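Side-chain contacts in Ent-copalyl diphosphate synthase (Streptomyces platensis, PDB 5BP8), which is a mainly alpha-helical protein of the terpene cyclase kind, probably related to the squalene-hopene cyclases: residues P94-P98 with D99-A103; L109-R113 with D114-A118; T140-A143 with A144-E147. All coordinates share one frame; numbering follows the deposited sequence.

Interaction 1. Residues P94-P98 with D99-A103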
loop_
_atom_site.group_PDB
_atom_site.type_symbol
_atom_site.label_atom_id
_atom_site.label_comp_id
_atom_site.label_asym_id
_atom_site.label_seq_id
_atom_site.Cartn_x
_atom_site.Cartn_y
_atom_site.Cartn_z
ATOM N N PRO A 94 1.205 -4.528 33.202
ATOM C CA PRO A 94 0.339 -3.826 32.241
ATOM C C PRO A 94 0.197 -2.339 32.564
ATOM O O PRO A 94 0.182 -1.963 33.737
ATOM C CB PRO A 94 -1.007 -4.539 32.408
ATOM C CG PRO A 94 -1.012 -5.004 33.831
ATOM C CD PRO A 94 0.420 -5.345 34.153
ATOM N N HIS A 95 0.115 -1.504 31.530
ATOM C CA HIS A 95 -0.321 -0.119 31.703
ATOM C C HIS A 95 -1.835 -0.028 31.482
ATOM O O HIS A 95 -2.456 0.918 31.938
ATOM C CB HIS A 95 0.355 0.842 30.712
ATOM C CG HIS A 95 1.842 0.676 30.589
ATOM N ND1 HIS A 95 2.706 0.812 31.658
ATOM C CD2 HIS A 95 2.621 0.432 29.506
ATOM C CE1 HIS A 95 3.949 0.626 31.244
ATOM N NE2 HIS A 95 3.924 0.398 29.941
ATOM N N LEU A 96 -2.404 -0.984 30.740
ATOM C CA LEU A 96 -3.838 -1.019 30.457
ATOM C C LEU A 96 -4.396 -2.228 31.170
ATOM O O LEU A 96 -3.896 -3.344 30.997
ATOM C CB LEU A 96 -4.096 -1.122 28.943
ATOM C CG LEU A 96 -3.745 0.118 28.097
ATOM C CD1 LEU A 96 -3.764 -0.214 26.616
ATOM C CD2 LEU A 96 -4.695 1.272 28.363
ATOM N N SER A 97 -5.443 -2.005 31.957
ATOM C CA SER A 97 -6.042 -3.055 32.756
ATOM C C SER A 97 -6.876 -3.967 31.863
ATOM O O SER A 97 -7.276 -3.559 30.741
ATOM C CB SER A 97 -6.967 -2.438 33.823
ATOM O OG SER A 97 -8.046 -1.761 33.185
ATOM N N PRO A 98 -7.196 -5.164 32.364
ATOM C CA PRO A 98 -8.167 -6.010 31.667
ATOM C C PRO A 98 -9.474 -5.243 31.352
ATOM O O PRO A 98 -9.978 -5.360 30.239
ATOM C CB PRO A 98 -8.391 -7.164 32.650
ATOM C CG PRO A 98 -7.089 -7.266 33.390
ATOM C CD PRO A 98 -6.642 -5.839 33.560
ATOM N N ASP A 99 -9.963 -4.417 32.283
ATOM C CA ASP A 99 -11.150 -3.589 32.009
ATOM C C ASP A 99 -10.957 -2.592 30.856
ATOM O O ASP A 99 -11.856 -2.448 30.025
ATOM C CB ASP A 99 -11.612 -2.835 33.261
ATOM C CG ASP A 99 -12.198 -3.756 34.330
ATOM O OD1 ASP A 99 -12.529 -4.930 34.059
ATOM O OD2 ASP A 99 -12.317 -3.296 35.477
ATOM N N ASP A 100 -9.803 -1.917 30.789
ATOM C CA ASP A 100 -9.514 -1.030 29.653
ATOM C C ASP A 100 -9.543 -1.799 28.314
ATOM O O ASP A 100 -10.156 -1.353 27.325
ATOM C CB ASP A 100 -8.134 -0.367 29.767
ATOM C CG ASP A 100 -8.002 0.558 30.969
ATOM O OD1 ASP A 100 -6.937 0.499 31.627
ATOM O OD2 ASP A 100 -8.938 1.339 31.254
ATOM N N LEU A 101 -8.880 -2.945 28.282
ATOM C CA LEU A 101 -8.848 -3.734 27.052
ATOM C C LEU A 101 -10.210 -4.285 26.688
ATOM O O LEU A 101 -10.588 -4.277 25.488
ATOM C CB LEU A 101 -7.874 -4.887 27.150
ATOM C CG LEU A 101 -6.411 -4.533 27.390
ATOM C CD1 LEU A 101 -5.604 -5.822 27.373
ATOM C CD2 LEU A 101 -5.903 -3.550 26.358
ATOM N N ALA A 102 -10.941 -4.738 27.706
ATOM C CA ALA A 102 -12.270 -5.286 27.517
ATOM C C ALA A 102 -13.264 -4.258 26.949
ATOM O O ALA A 102 -14.114 -4.625 26.120
ATOM C CB ALA A 102 -12.789 -5.881 28.802
ATOM N N ALA A 103 -13.136 -2.992 27.369
ATOM C CA ALA A 103 -14.003 -1.947 26.909
ATOM C C ALA A 103 -13.781 -1.737 25.417
ATOM O O ALA A 103 -14.745 -1.663 24.636
ATOM C CB ALA A 103 -13.725 -0.647 27.654
#

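Interaction 2. Residues L109-R113 with D114-A118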
loop_
_atom_site.group_PDB
_atom_site.type_symbol
_atom_site.label_atom_id
_atom_site.label_comp_id
_atom_site.label_asym_id
_atom_site.label_seq_id
_atom_site.Cartn_x
_atom_site.Cartn_y
_atom_site.Cartn_z
ATOM N N LEU A 109 -16.435 -5.254 18.946
ATOM C CA LEU A 109 -17.465 -6.270 18.654
ATOM C C LEU A 109 -18.780 -5.634 18.246
ATOM O O LEU A 109 -19.420 -6.078 17.267
ATOM C CB LEU A 109 -17.678 -7.198 19.854
ATOM C CG LEU A 109 -16.523 -8.153 20.144
ATOM C CD1 LEU A 109 -16.528 -8.679 21.577
ATOM C CD2 LEU A 109 -16.468 -9.284 19.118
ATOM N N GLY A 110 -19.167 -4.576 18.957
ATOM C CA GLY A 110 -20.335 -3.805 18.598
ATOM C C GLY A 110 -20.241 -3.230 17.202
ATOM O O GLY A 110 -21.203 -3.331 16.427
ATOM N N ALA A 111 -19.113 -2.603 16.863
ATOM C CA ALA A 111 -18.926 -2.062 15.526
ATOM C C ALA A 111 -18.997 -3.126 14.423
ATOM O O ALA A 111 -19.530 -2.859 13.343
ATOM C CB ALA A 111 -17.614 -1.265 15.427
ATOM N N LEU A 112 -18.428 -4.299 14.674
ATOM C CA LEU A 112 -18.523 -5.419 13.733
ATOM C C LEU A 112 -19.987 -5.854 13.520
ATOM O O LEU A 112 -20.483 -5.960 12.379
ATOM C CB LEU A 112 -17.690 -6.604 14.209
ATOM C CG LEU A 112 -16.170 -6.405 14.141
ATOM C CD1 LEU A 112 -15.452 -7.505 14.913
ATOM C CD2 LEU A 112 -15.715 -6.381 12.697
ATOM N N ARG A 113 -20.675 -6.084 14.617
ATOM C CA ARG A 113 -22.061 -6.551 14.586
ATOM C C ARG A 113 -23.028 -5.517 14.048
ATOM O O ARG A 113 -23.979 -5.893 13.357
ATOM C CB ARG A 113 -22.478 -6.967 16.000
ATOM C CG ARG A 113 -23.807 -7.724 16.117
ATOM C CD ARG A 113 -23.722 -8.670 17.325
ATOM N NE ARG A 113 -25.010 -9.269 17.722
ATOM C CZ ARG A 113 -25.897 -8.697 18.548
ATOM N NH1 ARG A 113 -25.677 -7.490 19.059
ATOM N NH2 ARG A 113 -27.018 -9.338 18.855
ATOM N N ASP A 114 -22.794 -4.237 14.348
ATOM C CA ASP A 114 -23.743 -3.180 14.051
ATOM C C ASP A 114 -23.601 -2.596 12.644
ATOM O O ASP A 114 -24.429 -1.811 12.235
ATOM C CB ASP A 114 -23.669 -2.041 15.066
ATOM C CG ASP A 114 -24.120 -2.462 16.475
ATOM O OD1 ASP A 114 -24.710 -3.563 16.641
ATOM O OD2 ASP A 114 -23.857 -1.673 17.420
ATOM N N GLY A 115 -22.540 -2.921 11.917
ATOM C CA GLY A 115 -22.429 -2.379 10.569
ATOM C C GLY A 115 -21.311 -2.923 9.708
ATOM O O GLY A 115 -21.469 -3.056 8.493
ATOM N N LEU A 116 -20.165 -3.212 10.295
ATOM C CA LEU A 116 -19.020 -3.556 9.466
ATOM C C LEU A 116 -19.214 -4.904 8.768
ATOM O O LEU A 116 -18.812 -5.048 7.605
ATOM C CB LEU A 116 -17.714 -3.567 10.255
ATOM C CG LEU A 116 -17.170 -2.201 10.697
ATOM C CD1 LEU A 116 -16.106 -2.444 11.776
ATOM C CD2 LEU A 116 -16.617 -1.352 9.577
ATOM N N LEU A 117 -19.758 -5.890 9.472
ATOM C CA LEU A 117 -19.853 -7.246 8.895
ATOM C C LEU A 117 -20.849 -7.294 7.737
ATOM O O LEU A 117 -20.725 -8.134 6.836
ATOM C CB LEU A 117 -20.203 -8.276 9.950
ATOM C CG LEU A 117 -18.997 -8.609 10.847
ATOM C CD1 LEU A 117 -19.537 -9.301 12.070
ATOM C CD2 LEU A 117 -17.914 -9.437 10.166
ATOM N N ALA A 118 -21.798 -6.382 7.768
ATOM C CA ALA A 118 -22.858 -6.307 6.767
ATOM C C ALA A 118 -22.650 -5.223 5.736
ATOM O O ALA A 118 -23.478 -5.101 4.806
ATOM C CB ALA A 118 -24.188 -6.059 7.462
HETATM O O HOH W 1 -22.748 -5.724 10.461
HETATM O O HOH W 2 -24.034 -5.471 18.520
#

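Interaction 3. Residues T140-A143 with A144-E147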
loop_
_atom_site.group_PDB
_atom_site.type_symbol
_atom_site.label_atom_id
_atom_site.label_comp_id
_atom_site.label_asym_id
_atom_site.label_seq_id
_atom_site.Cartn_x
_atom_site.Cartn_y
_atom_site.Cartn_z
ATOM N N THR A 140 -14.181 -18.324 17.855
ATOM C CA THR A 140 -13.576 -19.269 18.787
ATOM C C THR A 140 -13.362 -18.653 20.155
ATOM O O THR A 140 -13.711 -19.270 21.195
ATOM C CB THR A 140 -12.269 -19.844 18.194
ATOM O OG1 THR A 140 -12.615 -20.573 17.010
ATOM C CG2 THR A 140 -11.583 -20.762 19.159
ATOM N N ARG A 141 -12.819 -17.436 20.178
ATOM C CA ARG A 141 -12.596 -16.736 21.435
ATOM C C ARG A 141 -13.903 -16.399 22.149
ATOM O O ARG A 141 -13.972 -16.498 23.371
ATOM C CB ARG A 141 -11.799 -15.454 21.231
ATOM C CG ARG A 141 -10.416 -15.669 20.649
ATOM C CD ARG A 141 -9.437 -16.155 21.671
ATOM N NE ARG A 141 -8.124 -16.316 21.052
ATOM C CZ ARG A 141 -7.099 -16.937 21.633
ATOM N NH1 ARG A 141 -7.221 -17.468 22.863
ATOM N NH2 ARG A 141 -5.946 -17.043 20.974
ATOM N N LEU A 142 -14.930 -16.009 21.390
ATOM C CA LEU A 142 -16.237 -15.696 21.973
ATOM C C LEU A 142 -16.873 -16.908 22.630
ATOM O O LEU A 142 -17.520 -16.792 23.698
ATOM C CB LEU A 142 -17.194 -15.132 20.915
ATOM C CG LEU A 142 -16.817 -13.748 20.384
ATOM C CD1 LEU A 142 -17.764 -13.302 19.278
ATOM C CD2 LEU A 142 -16.793 -12.703 21.478
ATOM N N ALA A 143 -16.710 -18.066 22.000
ATOM C CA ALA A 143 -17.274 -19.311 22.554
ATOM C C ALA A 143 -16.606 -19.651 23.875
ATOM O O ALA A 143 -17.239 -20.229 24.748
ATOM C CB ALA A 143 -17.116 -20.469 21.574
ATOM N N ALA A 144 -15.336 -19.291 24.016
ATOM C CA ALA A 144 -14.551 -19.588 25.221
ATOM C C ALA A 144 -14.719 -18.572 26.335
ATOM O O ALA A 144 -14.327 -18.848 27.459
ATOM C CB ALA A 144 -13.078 -19.705 24.868
ATOM N N LEU A 145 -15.292 -17.401 26.057
ATOM C CA LEU A 145 -15.572 -16.438 27.116
ATOM C C LEU A 145 -16.521 -17.023 28.131
ATOM O O LEU A 145 -17.393 -17.831 27.797
ATOM C CB LEU A 145 -16.240 -15.177 26.575
ATOM C CG LEU A 145 -15.417 -14.166 25.806
ATOM C CD1 LEU A 145 -16.357 -13.091 25.266
ATOM C CD2 LEU A 145 -14.333 -13.565 26.673
ATOM N N THR A 146 -16.363 -16.590 29.372
ATOM C CA THR A 146 -17.353 -16.862 30.407
ATOM C C THR A 146 -17.926 -15.541 30.870
ATOM O O THR A 146 -17.386 -14.472 30.574
ATOM C CB THR A 146 -16.722 -17.548 31.623
ATOM O OG1 THR A 146 -15.913 -16.602 32.319
ATOM C CG2 THR A 146 -15.865 -18.703 31.185
ATOM N N GLU A 147 -18.994 -15.611 31.654
ATOM C CA GLU A 147 -19.635 -14.387 32.126
ATOM C C GLU A 147 -18.767 -13.587 33.119
ATOM O O GLU A 147 -19.026 -12.399 33.341
ATOM C CB GLU A 147 -21.035 -14.696 32.662
ATOM C CG GLU A 147 -21.954 -15.229 31.555
ATOM C CD GLU A 147 -23.407 -15.368 31.988
ATOM O OE1 GLU A 147 -23.820 -16.507 32.311
ATOM O OE2 GLU A 147 -24.133 -14.340 32.006
HETATM O O HOH W 3 -17.711 -20.561 27.975
#

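Interaction 1. Residues P94-P98 with D99-A103
Ser97 and Asp100 hold each other in a capping box at the start of helix 98-116. Followed outward, the side chain of Asp100 keeps to Ser97 from CB to OD1. CB lies 3.4 Å from Ser97 O, and CG comes up beside the serine hydroxyl. At the tip, OD1 accepts the backbone N-H of Ser97 (OD1 to N 2.9 Å, N-H...O 162°), which meets it on the anti side, 27° out of the carboxylate plane. A weak bond from Ser97 OG to the same OD1 adds a second grip, while OD2 stays farther from the hydroxyl.

In the reverse direction, Ser97 OG accepts from Asp100 N at 3.0 Å, the capping bond to an amide of the first turn. A chi1 of 64° puts that oxygen between the serine's own N and carbonyl carbon, facing the helix. Behind the box the ordinary helical ladder begins, with Leu101 N bonded to Ser97 O and Ala102 N to Pro98 O.

The apolar flank belongs to Leu96, whose CD1 lies 4.0 Å from Leu101 CD2, the two side chains crossing at about a right angle. Its CD2 rests against the carboxylate of Asp100. Leu101 continues inward onto Leu82, Glu85 and Leu86 of helix 72-86, Leu96 touches Ala55 of helix 47-57, and Pro150 packs on Pro98, Asp99 and Ala102.

Interaction 2. Residues L109-R113 with D114-A118
Leu112 and Leu116 both carry CG beside their own backbone N (chi1 -70° and -71°), which brings Leu112 CD2 and Leu116 CD1 to 4.1 Å, the two side chains crossing obliquely. The same Leu116 CD1 also reaches the methyl of Ala111, so one branch serves two neighbours of the preceding turn. Leu117 comes in next to them: its CD1 lies 3.9 Å from Leu112 CB, and its CB and CG both lie 3.4 Å from Leu112 O.

The i to i+5 pairs, Ala111 with Leu116 and Leu112 with Leu117, accompany a change in the backbone. Asp114 N still bonds to Gly110 O in the alpha-helical pattern, but the helix then widens into a pi-type turn near its C-terminal end. Leu116 N reaches back five residues to Ala111 O, within the carbonyl plane (3.1 Å), and Leu117 N does likewise to Leu112 O, on a lone pair. Gly115 N shares Ala111 O through a weak bond. Leu112 O gains a further partner in a water that donates to it and accepts from Ala118 N, bridging the last turn to the chain beyond.

On the outer side, Arg113 has CG anti to its N (chi1 -169°) and runs extended to NE. Its NH1 gives an in-plane hydrogen bond at the guanidinium edge to a second water, 2.7 Å away, which in turn donates to Asp114 OD1. The water thus bridges the two side chains, whose NH1 and OD1 are 4.7 Å apart and not in direct contact. Leu112 and Leu116 pack on Thr75 of helix 72-86, whereas Leu117 meets Leu168.

Interaction 3. Residues T140-A143 with A144-E147
Leu142 and Leu145 lie side by side and point the same way, one from the last full turn of helix 127-144 and the other from the chain leaving it. Contact is made between single branches, Leu142 CD2 against Leu145 CD1 at 3.8 Å. Each side chain has CG anti to its carbonyl carbon (chi1 -68° and -75°), and with the same first torsion the two run alongside each other, although Leu145 has left helical backbone angles. Nearer the main chain, Leu145 CB sits 3.5 Å from Leu142 O, and its CG rests close to Arg141 O.

The arrangement marks the C-terminal end of a helix, where regular hydrogen bonding gives out. Ala144 N bonds to Thr140 O at 3.3 Å, the donor tilted 24° from the carbonyl plane, and has a weak second bond to Arg141 O. Leu145 N likewise divides itself between Arg141 O and Leu142 O, both bonds weak, so the amides of Ala144 and Leu145 are each divided between two carbonyls.

A water donates to both Ala143 O and Leu145 O, the latter at 2.8 Å, linking the helix end to the loop that follows; Leu145 O is also bonded by Ser157 OG. Thr140 OG1 turns back to Ala136 O within the helix. The Arg141 side chain touches Glu80, Leu83 and Thr84 of helix 72-86, while Leu142 packs on Leu161.

How the interactions relate
Interactions 1 and 2 belong to opposite ends of helix 98-116, their centres about 22 Å apart: the first caps its start, and the second covers its widened final turns. Interaction 3 lies at the end of the next helix, 127-144, about 17 Å between centres from interaction 1 and 18 Å from interaction 2. Direct contact occurs between interactions 2 and 3, where Leu109 CD1 meets Leu142 CD2 at 4.0 Å and joins the two successive helices. Helix 72-86 is a common neighbour, touched by side chains of all three. The centres of the three contacts lie about 25 to 34 Å from the centre of the chain, all on the same side of it.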